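Local atomic coordinates of molybdopterin converting factor, subunit 1 (Pyrococcus furiosus, PDB entry 1VJK), a protein that probably serves as the small, ubiquitin-like sulfur-carrier subunit of molybdopterin synthase in molybdenum cofactor biosynthesis. Residues A66-A71 with V89-P94. Residues are numbered along the deposited sequence; the frame is centred on the assembly and turned at random.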
ATOM      1  N   ALA A  66      -9.674   6.334  -8.485  1.00 12.11           N
ATOM      2  CA  ALA A  66      -9.331   5.032  -7.908  1.00 10.17           C
ATOM      3  C   ALA A  66     -10.051   4.814  -6.585  1.00 11.29           C
ATOM      4  O   ALA A  66     -10.544   5.750  -5.972  1.00 13.01           O
ATOM      5  CB  ALA A  66      -7.821   4.956  -7.701  1.00 10.73           C
ATOM      6  N   ASP A  67     -10.121   3.566  -6.149  1.00  8.86           N
ATOM      7  CA  ASP A  67     -10.635   3.278  -4.817  1.00 10.34           C
ATOM      8  C   ASP A  67      -9.593   3.582  -3.744  1.00  9.21           C
ATOM      9  O   ASP A  67      -9.956   3.944  -2.618  1.00 10.49           O
ATOM     10  CB  ASP A  67     -11.047   1.813  -4.695  1.00 11.77           C
ATOM     11  CG  ASP A  67     -12.160   1.448  -5.630  1.00 12.82           C
ATOM     12  OD1 ASP A  67     -13.234   2.103  -5.558  1.00 17.27           O
ATOM     13  OD2 ASP A  67     -12.060   0.537  -6.478  1.00 13.35           O
ATOM     14  N   VAL A  68      -8.310   3.406  -4.091  1.00  8.29           N
ATOM     15  CA  VAL A  68      -7.226   3.466  -3.127  1.00  8.53           C
ATOM     16  C   VAL A  68      -6.124   4.324  -3.711  1.00  7.31           C
ATOM     17  O   VAL A  68      -5.786   4.181  -4.883  1.00 10.77           O
ATOM     18  CB  VAL A  68      -6.600   2.050  -2.874  1.00  9.99           C
ATOM     19  CG1 VAL A  68      -5.566   2.097  -1.749  1.00 12.69           C
ATOM     20  CG2 VAL A  68      -7.656   0.984  -2.559  1.00 16.30           C
ATOM     21  N   ASN A  69      -5.529   5.162  -2.866  1.00  9.04           N
ATOM     22  CA  ASN A  69      -4.254   5.791  -3.176  1.00  8.51           C
ATOM     23  C   ASN A  69      -3.274   5.415  -2.094  1.00 10.95           C
ATOM     24  O   ASN A  69      -3.668   5.036  -0.972  1.00 11.51           O
ATOM     25  CB  ASN A  69      -4.358   7.336  -3.199  1.00 10.06           C
ATOM     26  CG  ASN A  69      -5.050   7.917  -4.464  1.00 11.61           C
ATOM     27  OD1 ASN A  69      -5.108   9.144  -4.606  1.00 10.98           O
ATOM     28  ND2 ASN A  69      -5.571   7.063  -5.356  1.00 10.17           N
ATOM     29  N   ILE A  70      -1.990   5.502  -2.428  1.00 10.18           N
ATOM     30  CA  ILE A  70      -0.941   5.186  -1.439  1.00 11.38           C
ATOM     31  C   ILE A  70       0.057   6.314  -1.351  1.00  9.29           C
ATOM     32  O   ILE A  70       0.147   7.156  -2.264  1.00 10.40           O
ATOM     33  CB  ILE A  70      -0.219   3.834  -1.726  1.00 13.50           C
ATOM     34  CG1 ILE A  70       0.638   3.900  -3.005  1.00 13.78           C
ATOM     35  CG2 ILE A  70      -1.216   2.640  -1.703  1.00 13.24           C
ATOM     36  CD1 ILE A  70       2.121   4.377  -2.772  1.00 14.86           C
ATOM     37  N   ALA A  71       0.765   6.386  -0.240  1.00  9.22           N
ATOM     38  CA  ALA A  71       1.850   7.338  -0.087  1.00 10.22           C
ATOM     39  C   ALA A  71       2.967   6.654   0.640  1.00  8.51           C
ATOM     40  O   ALA A  71       2.745   5.824   1.543  1.00  8.96           O
ATOM     41  CB  ALA A  71       1.398   8.596   0.674  1.00 10.27           C
ATOM     42  N   VAL A  89       4.049   3.149   4.512  1.00  8.55           N
ATOM     43  CA  VAL A  89       3.170   3.266   3.361  1.00  6.49           C
ATOM     44  C   VAL A  89       1.735   3.399   3.806  1.00  7.89           C
ATOM     45  O   VAL A  89       1.202   2.483   4.450  1.00  8.93           O
ATOM     46  CB  VAL A  89       3.349   2.061   2.404  1.00  7.03           C
ATOM     47  CG1 VAL A  89       2.494   2.238   1.166  1.00 12.00           C
ATOM     48  CG2 VAL A  89       4.802   1.910   1.992  1.00 11.69           C
ATOM     49  N   GLY A  90       1.086   4.517   3.485  1.00  8.09           N
ATOM     50  CA  GLY A  90      -0.315   4.702   3.799  1.00  9.02           C
ATOM     51  C   GLY A  90      -1.167   4.158   2.662  1.00  9.67           C
ATOM     52  O   GLY A  90      -0.795   4.247   1.480  1.00  9.19           O
ATOM     53  N   VAL A  91      -2.312   3.585   3.048  1.00  7.80           N
ATOM     54  CA  VAL A  91      -3.288   2.993   2.138  1.00  9.07           C
ATOM     55  C   VAL A  91      -4.628   3.598   2.492  1.00  8.72           C
ATOM     56  O   VAL A  91      -5.176   3.320   3.564  1.00  9.12           O
ATOM     57  CB  VAL A  91      -3.312   1.450   2.294  1.00  7.48           C
ATOM     58  CG1 VAL A  91      -4.395   0.836   1.416  1.00 10.49           C
ATOM     59  CG2 VAL A  91      -1.951   0.860   1.908  1.00  8.77           C
ATOM     60  N   PHE A  92      -5.165   4.459   1.615  1.00  8.33           N
ATOM     61  CA  PHE A  92      -6.284   5.321   2.003  1.00  8.16           C
ATOM     62  C   PHE A  92      -7.209   5.630   0.836  1.00  9.34           C
ATOM     63  O   PHE A  92      -6.789   5.574  -0.329  1.00  9.64           O
ATOM     64  CB  PHE A  92      -5.745   6.669   2.578  1.00  9.36           C
ATOM     65  CG  PHE A  92      -4.624   7.281   1.769  1.00  8.22           C
ATOM     66  CD1 PHE A  92      -4.887   8.159   0.707  1.00  9.19           C
ATOM     67  CD2 PHE A  92      -3.294   6.975   2.082  1.00  9.34           C
ATOM     68  CE1 PHE A  92      -3.809   8.706  -0.035  1.00  8.38           C
ATOM     69  CE2 PHE A  92      -2.251   7.486   1.356  1.00  8.41           C
ATOM     70  CZ  PHE A  92      -2.495   8.370   0.290  1.00  8.36           C
ATOM     71  N   PRO A  93      -8.452   6.018   1.121  1.00  8.73           N
ATOM     72  CA  PRO A  93      -9.307   6.519   0.034  1.00 10.56           C
ATOM     73  C   PRO A  93      -8.722   7.823  -0.511  1.00 10.77           C
ATOM     74  O   PRO A  93      -8.141   8.575   0.262  1.00 12.09           O
ATOM     75  CB  PRO A  93     -10.658   6.745   0.711  1.00 11.24           C
ATOM     76  CG  PRO A  93     -10.398   6.782   2.169  1.00 15.68           C
ATOM     77  CD  PRO A  93      -9.108   6.078   2.444  1.00  9.90           C
ATOM     78  N   PRO A  94      -8.836   8.087  -1.811  1.00 11.38           N
ATOM     79  CA  PRO A  94      -8.255   9.320  -2.348  1.00 13.47           C
ATOM     80  C   PRO A  94      -8.738  10.547  -1.576  1.00 16.13           C
ATOM     81  O   PRO A  94      -9.948  10.663  -1.256  1.00 14.56           O
ATOM     82  CB  PRO A  94      -8.742   9.352  -3.798  1.00 13.30           C
ATOM     83  CG  PRO A  94      -8.975   7.920  -4.134  1.00 17.69           C
ATOM     84  CD  PRO A  94      -9.487   7.266  -2.857  1.00 12.75           C
TER
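Phe92 lays its ring across the backbone of Asn69, whose carbonyl O sits 3.4 Å above the ring plane, over its centre. Placing CG between the backbone N and the carbonyl carbon (chi1 45°) folds the ring back over its neighbour strand, where CE1 meets Asn69 CB at 3.5 Å and Ala71 CB lies in plane at the ring edge. Asn69 N reaches Phe92 O at 2.9 Å, nearly straight (175°), and Phe92 N returns the bond to Asn69 O; Ala71 and Gly90 form the next hydrogen-bonded pair. Strand 69-72 is the antiparallel edge partner of strand 88-92, a central strand of the beta-grasp fold of the ThiS/MoaD family. The other face is buried: Val68 CG1 meets Val91 CG1 at 3.6 Å, against Phe20 of helix 19-24, and Ile70 CG2 lies 4.1 Å from Val91 CG2, under helix 39-49. The Phe92 face packs closely but is more open to solvent, and a serine here would probably uncover the Asn69 carbonyl and leave Ala71 CB without its aromatic neighbour. Past the strand end, Pro94 CG packs 3.2 Å from Ala66 O, its side chain crossing that of Asn69 at about a right angle; Asn69 ND2 is held by Val68 O and Asp63 O.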